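Extracellular solute-binding protein family 1 (Arthrobacter chlorophenolicus, PDB 4R2F) probably serves as the extracellular sugar-binding component of an ABC-type importer, and binds the disaccharide laminaribiose. Local coordinates at residues Q103-E108 against G145-P150; A114-V119 against I313-N318. All coordinates share one frame; numbering follows the deposited sequence. Where two conformers were deposited one is given.

Contact 1: residues Q103-E108 against G145-P150; sequences QAFQFE and GYVAVP
In the N-terminal lobe of this periplasmic-binding-protein-type fold, Ala104, Phe105 and Glu108 on one side of helix 103-109 pack against Val147 and Ala148, where strand 145-161 is interrupted by a short loop. No hydrogen bond joins the two segments; the contact is side-chain packing centred on Val147, whose two methyl groups divide the work. CG2 sits over one face of the Phe105 ring as a CH-pi contact, 3.9 Å from the ring centroid and 17° off the ring normal, displaced toward the rim so that CE1 and CZ are the ring atoms it meets most closely. With CG on the far side from its own carbonyl carbon (chi1 -66°), the phenylalanine swings its ring in over that methyl. Putting an alanine here would probably strip Val147 CG2 of its aromatic cover and open a gap between the helix and the strand, also taking away the ring's contact with Leu387. The ring lies about 10 Å from a bound glucose unit, too far to touch it.

One residue earlier in the helix, Ala104 CB faces Ala148 CB at 4.0 Å and lies 4.1 Å from Val147 CG2. Both alanines also touch Asn312 of strand 306-316, so the helix and the interrupted strand meet on a common neighbour. One turn further on, Glu108 lays its chain across Val147, the two side chains crossing at about a right angle. Its carboxylate is engaged beyond the contact: OE2 is hydrogen-bonded to Tyr115 OH and forms a salt bridge with Lys144. Val147 CG1 packs on CB, CG and CD of the glutamate, with CG nearest at 3.8 Å.

Contact 2: residues A114-V119 against I313-N318; sequences AYADKV and IMMYTN
Met315 turns its CG away from the carbonyl carbon (chi1 -71°), runs extended through chi2 and bends at chi3, which delivers its methyl CE to Ala116 and Val119. Val119, for its part, has CG1 anti to the backbone N and CG2 anti to the carbonyl carbon, and it is CG2 that meets the methionine. CE comes within 3.7 Å of Val119 CG2, while Ala116 touches the same methyl through both its CA and its CB. Met315 thus reaches from strand 306-316 to the start of helix 117-126, where Ala116 occupies the N-cap position; Val329 of helix 322-335 also packs on the methionine.

At the base of that side chain the backbones meet. Ala114 N donates to Met315 O at 2.8 Å in a nearly straight bond, the N-H...O angle being 173°, although the donor stands well above the carbonyl plane, 52° out of it. The neighbouring polar pair is joined indirectly: one water donates to Ala114 O at 2.8 Å and accepts from Met315 N at 2.9 Å. Alongside, Ala114 CB lies 4.0 Å from Met315 CB.

Here the short strand 113-114 runs antiparallel to 306-316 in the lobe's sheet. A direct bond beside a water bridge implies that the two chains are already diverging here: the water satisfies a carbonyl and an amide across the widening gap, while the methionine's apolar reach closes the distance to the helix.

The two contacts lie side by side, their centres 8 Å apart, and their segments alternate along the chain: 103-108, 114-119, 145-150, then 313-318. Strands 145-161 and 306-316 are neighbours in one mixed sheet, with Val149 O hydrogen-bonded to Ile313 N at 2.8 Å, so contact 1 sets a helix against one strand and contact 2 sets the following strand and helix against the other. The Tyr115-Glu108 pair also ties the first segments together. A late strand, 306-316, thus returns to pack among early elements, in keeping with the solute-binding-protein fold, whose chain crosses between the two lobes more than once.

Contact 1: residues Q103-E108 against G145-P150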
ATOM      1  N   GLN A 103       6.727  -4.236  -8.347  1.00 34.89           N
ATOM      2  CA  GLN A 103       6.554  -4.876  -9.639  1.00 33.46           C
ATOM      3  C   GLN A 103       7.592  -4.451 -10.719  1.00 26.18           C
ATOM      4  O   GLN A 103       8.125  -5.270 -11.457  1.00 35.81           O
ATOM      5  CB  GLN A 103       5.117  -4.516 -10.048  1.00 31.94           C
ATOM      6  CG  GLN A 103       4.646  -4.836 -11.422  1.00 38.61           C
ATOM      7  CD  GLN A 103       3.139  -4.615 -11.517  1.00 23.54           C
ATOM      8  OE1 GLN A 103       2.390  -5.042 -10.642  1.00 30.66           O
ATOM      9  NE2 GLN A 103       2.704  -3.965 -12.575  1.00 36.13           N
ATOM     10  N   ALA A 104       7.889  -3.164 -10.789  1.00 34.79           N
ATOM     11  CA  ALA A 104       8.859  -2.665 -11.748  1.00 25.49           C
ATOM     12  C   ALA A 104      10.244  -3.349 -11.587  1.00 34.90           C
ATOM     13  O   ALA A 104      10.956  -3.539 -12.568  1.00 31.38           O
ATOM     14  CB  ALA A 104       8.984  -1.170 -11.599  1.00 30.62           C
ATOM     15  N   PHE A 105      10.635  -3.713 -10.365  1.00 33.86           N
ATOM     16  CA  PHE A 105      11.923  -4.378 -10.171  1.00 31.61           C
ATOM     17  C   PHE A 105      11.939  -5.822 -10.730  1.00 31.82           C
ATOM     18  O   PHE A 105      12.957  -6.263 -11.221  1.00 32.46           O
ATOM     19  CB  PHE A 105      12.361  -4.369  -8.704  1.00 38.49           C
ATOM     20  CG  PHE A 105      12.658  -2.992  -8.171  1.00 29.85           C
ATOM     21  CD1 PHE A 105      13.908  -2.431  -8.337  1.00 30.45           C
ATOM     22  CD2 PHE A 105      11.662  -2.235  -7.546  1.00 28.93           C
ATOM     23  CE1 PHE A 105      14.166  -1.157  -7.864  1.00 31.80           C
ATOM     24  CE2 PHE A 105      11.918  -0.973  -7.059  1.00 37.91           C
ATOM     25  CZ  PHE A 105      13.170  -0.432  -7.220  1.00 23.78           C
ATOM     26  N   GLN A 106      10.817  -6.533 -10.624  1.00 35.81           N
ATOM     27  CA  GLN A 106      10.690  -7.870 -11.173  0.50 16.38           C
ATOM     28  C   GLN A 106      10.805  -7.777 -12.668  1.00 34.65           C
ATOM     29  O   GLN A 106      11.550  -8.534 -13.287  1.00 30.03           O
ATOM     30  CB  GLN A 106       9.350  -8.507 -10.820  0.50 18.39           C
ATOM     31  CG  GLN A 106       9.247  -9.967 -11.221  0.50 37.99           C
ATOM     32  CD  GLN A 106      10.457 -10.782 -10.767  0.50 74.07           C
ATOM     33  OE1 GLN A 106      11.050 -11.534 -11.546  0.50 48.17           O
ATOM     34  NE2 GLN A 106      10.831 -10.629  -9.503  0.50 48.95           N
ATOM     35  N   PHE A 107      10.080  -6.847 -13.280  1.00 32.41           N
ATOM     36  CA  PHE A 107      10.083  -6.791 -14.749  1.00 36.19           C
ATOM     37  C   PHE A 107      11.394  -6.250 -15.283  1.00 38.57           C
ATOM     38  O   PHE A 107      11.814  -6.565 -16.403  1.00 31.74           O
ATOM     39  CB  PHE A 107       8.846  -6.042 -15.298  1.00 33.22           C
ATOM     40  CG  PHE A 107       7.561  -6.750 -15.006  1.00 31.49           C
ATOM     41  CD1 PHE A 107       7.397  -8.081 -15.392  1.00 69.58           C
ATOM     42  CD2 PHE A 107       6.522  -6.123 -14.321  1.00 34.22           C
ATOM     43  CE1 PHE A 107       6.234  -8.768 -15.104  1.00 57.92           C
ATOM     44  CE2 PHE A 107       5.362  -6.813 -14.024  1.00 35.63           C
ATOM     45  CZ  PHE A 107       5.214  -8.134 -14.418  1.00 59.96           C
ATOM     46  N   GLU A 108      12.092  -5.476 -14.477  1.00 28.33           N
ATOM     47  CA  GLU A 108      13.419  -5.044 -14.890  1.00 32.89           C
ATOM     48  C   GLU A 108      14.390  -6.214 -14.931  1.00 28.68           C
ATOM     49  O   GLU A 108      15.183  -6.347 -15.860  1.00 33.99           O
ATOM     50  CB  GLU A 108      13.953  -3.992 -13.949  1.00 38.52           C
ATOM     51  CG  GLU A 108      15.207  -3.326 -14.473  1.00 51.09           C
ATOM     52  CD  GLU A 108      16.432  -3.642 -13.659  1.00 52.65           C
ATOM     53  OE1 GLU A 108      16.307  -4.303 -12.613  1.00 64.25           O
ATOM     54  OE2 GLU A 108      17.515  -3.173 -14.047  1.00 67.44           O
ATOM     55  N   GLY A 145      19.680   2.231 -14.905  1.00 34.67           N
ATOM     56  CA  GLY A 145      18.742   3.330 -15.080  1.00 35.89           C
ATOM     57  C   GLY A 145      17.683   3.370 -13.985  1.00 34.62           C
ATOM     58  O   GLY A 145      17.679   2.564 -13.055  1.00 31.52           O
ATOM     59  N   TYR A 146      16.768   4.312 -14.118  1.00 31.94           N
ATOM     60  CA  TYR A 146      15.573   4.404 -13.265  1.00 30.03           C
ATOM     61  C   TYR A 146      14.532   3.378 -13.680  1.00 25.04           C
ATOM     62  O   TYR A 146      14.083   3.384 -14.842  1.00 31.64           O
ATOM     63  CB  TYR A 146      14.971   5.800 -13.399  1.00 41.41           C
ATOM     64  CG  TYR A 146      15.809   6.811 -12.684  1.00 39.72           C
ATOM     65  CD1 TYR A 146      15.620   7.032 -11.333  1.00 40.97           C
ATOM     66  CD2 TYR A 146      16.799   7.530 -13.344  1.00 44.13           C
ATOM     67  CE1 TYR A 146      16.391   7.925 -10.645  1.00 42.59           C
ATOM     68  CE2 TYR A 146      17.582   8.448 -12.661  1.00 54.45           C
ATOM     69  CZ  TYR A 146      17.372   8.624 -11.309  1.00 60.15           C
ATOM     70  OH  TYR A 146      18.117   9.504 -10.593  1.00 50.51           O
ATOM     71  N   VAL A 147      14.147   2.488 -12.769  1.00 31.75           N
ATOM     72  CA  VAL A 147      13.206   1.442 -13.154  1.00 25.61           C
ATOM     73  C   VAL A 147      11.758   1.948 -13.287  1.00 31.85           C
ATOM     74  O   VAL A 147      10.940   1.311 -13.939  1.00 30.29           O
ATOM     75  CB  VAL A 147      13.247   0.208 -12.232  1.00 29.73           C
ATOM     76  CG1 VAL A 147      14.656  -0.346 -12.125  1.00 31.17           C
ATOM     77  CG2 VAL A 147      12.684   0.517 -10.875  1.00 33.73           C
ATOM     78  N   ALA A 148      11.454   3.089 -12.674  1.00 28.14           N
ATOM     79  CA  ALA A 148      10.101   3.657 -12.658  1.00 31.86           C
ATOM     80  C   ALA A 148      10.171   5.051 -12.067  1.00 34.07           C
ATOM     81  O   ALA A 148      11.243   5.495 -11.648  1.00 31.22           O
ATOM     82  CB  ALA A 148       9.165   2.787 -11.810  1.00 31.75           C
ATOM     83  N   VAL A 149       9.026   5.731 -12.021  1.00 27.25           N
ATOM     84  CA  VAL A 149       8.929   7.081 -11.452  1.00 26.78           C
ATOM     85  C   VAL A 149       7.864   7.088 -10.352  1.00 29.14           C
ATOM     86  O   VAL A 149       6.734   6.624 -10.575  1.00 29.61           O
ATOM     87  CB  VAL A 149       8.562   8.089 -12.558  1.00 35.85           C
ATOM     88  CG1 VAL A 149       8.453   9.488 -11.998  1.00 40.60           C
ATOM     89  CG2 VAL A 149       9.576   8.044 -13.681  1.00 41.92           C
ATOM     90  N   PRO A 150       8.198   7.629  -9.166  1.00 27.29           N
ATOM     91  CA  PRO A 150       7.189   7.619  -8.104  1.00 29.25           C
ATOM     92  C   PRO A 150       5.967   8.447  -8.419  1.00 29.26           C
ATOM     93  O   PRO A 150       6.092   9.470  -9.071  1.00 33.81           O
ATOM     94  CB  PRO A 150       7.924   8.250  -6.911  1.00 25.85           C
ATOM     95  CG  PRO A 150       8.971   9.121  -7.544  1.00 33.63           C
ATOM     96  CD  PRO A 150       9.422   8.337  -8.739  1.00 29.70           C
TER

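Contact 2: residues A114-V119 against I313-N318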
ATOM      1  N   ALA A 114      11.019  -0.615 -19.508  1.00 28.06           N
ATOM      2  CA  ALA A 114      11.750   0.466 -20.188  1.00 32.84           C
ATOM      3  C   ALA A 114      12.217   1.506 -19.165  1.00 29.23           C
ATOM      4  O   ALA A 114      11.394   2.064 -18.442  1.00 33.54           O
ATOM      5  CB  ALA A 114      10.868   1.115 -21.239  1.00 31.51           C
ATOM      6  N   TYR A 115      13.525   1.759 -19.107  1.00 29.95           N
ATOM      7  CA  TYR A 115      14.103   2.656 -18.113  1.00 35.45           C
ATOM      8  C   TYR A 115      13.549   4.050 -18.324  1.00 32.69           C
ATOM      9  O   TYR A 115      13.319   4.460 -19.453  1.00 33.81           O
ATOM     10  CB  TYR A 115      15.648   2.653 -18.179  1.00 27.31           C
ATOM     11  CG  TYR A 115      16.221   1.334 -17.757  1.00 35.53           C
ATOM     12  CD1 TYR A 115      16.167   0.939 -16.439  1.00 29.18           C
ATOM     13  CD2 TYR A 115      16.784   0.454 -18.683  1.00 35.81           C
ATOM     14  CE1 TYR A 115      16.650  -0.301 -16.038  1.00 29.45           C
ATOM     15  CE2 TYR A 115      17.285  -0.782 -18.285  1.00 30.02           C
ATOM     16  CZ  TYR A 115      17.198  -1.161 -16.970  1.00 34.65           C
ATOM     17  OH  TYR A 115      17.664  -2.401 -16.553  1.00 30.74           O
ATOM     18  N   ALA A 116      13.332   4.753 -17.216  1.00 30.55           N
ATOM     19  CA  ALA A 116      12.678   6.052 -17.210  1.00 31.22           C
ATOM     20  C   ALA A 116      13.614   7.254 -17.244  1.00 35.02           C
ATOM     21  O   ALA A 116      13.181   8.378 -16.956  1.00 30.63           O
ATOM     22  CB  ALA A 116      11.768   6.136 -15.988  1.00 29.52           C
ATOM     23  N   ASP A 117      14.864   7.045 -17.644  1.00 33.19           N
ATOM     24  CA  ASP A 117      15.868   8.110 -17.620  1.00 33.11           C
ATOM     25  C   ASP A 117      15.453   9.313 -18.459  1.00 37.12           C
ATOM     26  O   ASP A 117      15.652  10.440 -18.040  1.00 34.58           O
ATOM     27  CB  ASP A 117      17.229   7.598 -18.102  1.00 35.24           C
ATOM     28  CG  ASP A 117      17.791   6.521 -17.197  1.00 51.67           C
ATOM     29  OD1 ASP A 117      17.003   5.784 -16.582  1.00 40.14           O
ATOM     30  OD2 ASP A 117      19.013   6.408 -17.092  1.00 53.14           O
ATOM     31  N   LYS A 118      14.894   9.073 -19.641  1.00 35.16           N
ATOM     32  CA  LYS A 118      14.474  10.167 -20.516  1.00 43.38           C
ATOM     33  C   LYS A 118      13.291  10.937 -19.929  1.00 36.71           C
ATOM     34  O   LYS A 118      13.183  12.141 -20.121  1.00 33.94           O
ATOM     35  CB  LYS A 118      14.144   9.652 -21.934  1.00 46.66           C
ATOM     36  CG  LYS A 118      15.348   9.253 -22.790  1.00 79.41           C
ATOM     37  CD  LYS A 118      16.001  10.416 -23.544  1.00109.61           C
ATOM     38  CE  LYS A 118      15.072  11.099 -24.548  1.00102.79           C
ATOM     39  NZ  LYS A 118      14.431  12.348 -24.025  1.00 87.12           N
ATOM     40  N   VAL A 119      12.386  10.238 -19.246  1.00 29.28           N
ATOM     41  CA  VAL A 119      11.287  10.907 -18.525  1.00 29.52           C
ATOM     42  C   VAL A 119      11.851  11.820 -17.459  1.00 31.88           C
ATOM     43  O   VAL A 119      11.464  12.978 -17.362  1.00 34.46           O
ATOM     44  CB  VAL A 119      10.316   9.878 -17.880  1.00 28.46           C
ATOM     45  CG1 VAL A 119       9.368  10.553 -16.889  1.00 33.32           C
ATOM     46  CG2 VAL A 119       9.545   9.146 -18.976  1.00 34.66           C
ATOM     47  N   ILE A 313       5.006   4.605 -11.443  1.00 26.09           N
ATOM     48  CA  ILE A 313       4.550   4.398 -12.791  1.00 23.45           C
ATOM     49  C   ILE A 313       5.702   3.858 -13.575  1.00 30.31           C
ATOM     50  O   ILE A 313       6.812   4.414 -13.543  1.00 29.32           O
ATOM     51  CB  ILE A 313       4.074   5.711 -13.471  1.00 28.95           C
ATOM     52  CG1 ILE A 313       2.987   6.368 -12.630  1.00 53.80           C
ATOM     53  CG2 ILE A 313       3.537   5.458 -14.878  1.00 41.65           C
ATOM     54  CD1 ILE A 313       2.422   7.633 -13.241  1.00 72.51           C
ATOM     55  N   MET A 314       5.399   2.821 -14.346  1.00 25.75           N
ATOM     56  CA  MET A 314       6.398   2.046 -15.034  1.00 32.71           C
ATOM     57  C   MET A 314       6.069   1.932 -16.510  1.00 25.97           C
ATOM     58  O   MET A 314       4.913   1.974 -16.936  1.00 29.84           O
ATOM     59  CB  MET A 314       6.572   0.663 -14.356  1.00 29.33           C
ATOM     60  CG  MET A 314       5.435  -0.317 -14.426  1.00 32.27           C
ATOM     61  SD  MET A 314       5.499  -1.547 -13.112  1.00 22.37           S
ATOM     62  CE  MET A 314       4.616  -0.664 -11.845  1.00 31.85           C
ATOM     63  N   MET A 315       7.126   1.868 -17.296  1.00 27.83           N
ATOM     64  CA  MET A 315       7.020   1.736 -18.743  1.00 31.76           C
ATOM     65  C   MET A 315       7.591   0.363 -19.125  1.00 30.55           C
ATOM     66  O   MET A 315       8.455  -0.157 -18.421  1.00 32.27           O
ATOM     67  CB  MET A 315       7.828   2.873 -19.430  1.00 25.66           C
ATOM     68  CG  MET A 315       7.258   4.272 -19.336  1.00 28.37           C
ATOM     69  SD  MET A 315       8.198   5.526 -20.238  1.00 22.85           S
ATOM     70  CE  MET A 315       9.697   5.453 -19.314  1.00 38.16           C
ATOM     71  N   TYR A 316       7.117  -0.205 -20.233  1.00 31.19           N
ATOM     72  CA  TYR A 316       7.490  -1.548 -20.679  1.00 37.11           C
ATOM     73  C   TYR A 316       8.076  -1.541 -22.082  1.00 25.00           C
ATOM     74  O   TYR A 316       7.752  -0.662 -22.881  1.00 33.94           O
ATOM     75  CB  TYR A 316       6.253  -2.443 -20.715  1.00 26.94           C
ATOM     76  CG  TYR A 316       5.582  -2.644 -19.370  1.00 28.90           C
ATOM     77  CD1 TYR A 316       4.738  -1.687 -18.840  1.00 32.16           C
ATOM     78  CD2 TYR A 316       5.808  -3.786 -18.638  1.00 30.07           C
ATOM     79  CE1 TYR A 316       4.128  -1.866 -17.611  1.00 33.27           C
ATOM     80  CE2 TYR A 316       5.205  -3.982 -17.411  1.00 30.03           C
ATOM     81  CZ  TYR A 316       4.356  -3.029 -16.896  1.00 33.48           C
ATOM     82  OH  TYR A 316       3.733  -3.254 -15.677  1.00 28.10           O
ATOM     83  N   THR A 317       8.887  -2.555 -22.393  1.00 29.10           N
ATOM     84  CA  THR A 317       9.498  -2.668 -23.715  1.00 31.86           C
ATOM     85  C   THR A 317       8.473  -2.889 -24.816  1.00 38.12           C
ATOM     86  O   THR A 317       8.699  -2.491 -25.949  1.00 33.99           O
ATOM     87  CB  THR A 317      10.555  -3.788 -23.796  1.00 38.51           C
ATOM     88  OG1 THR A 317       9.974  -5.019 -23.363  1.00 38.56           O
ATOM     89  CG2 THR A 317      11.787  -3.451 -22.928  1.00 37.43           C
ATOM     90  N   ASN A 318       7.356  -3.531 -24.486  1.00 30.74           N
ATOM     91  CA  ASN A 318       6.304  -3.744 -25.458  1.00 28.48           C
ATOM     92  C   ASN A 318       5.461  -2.502 -25.631  1.00 31.43           C
ATOM     93  O   ASN A 318       4.399  -2.368 -25.018  1.00 36.03           O
ATOM     94  CB  ASN A 318       5.415  -4.922 -25.055  1.00 37.60           C
ATOM     95  CG  ASN A 318       4.371  -5.250 -26.126  1.00 39.00           C
ATOM     96  OD1 ASN A 318       4.396  -4.686 -27.210  1.00 36.36           O
ATOM     97  ND2 ASN A 318       3.436  -6.127 -25.800  1.00 35.59           N
TER
HETATM   98  O   HOH W   1       9.720   2.499 -16.217  1.00 26.28           O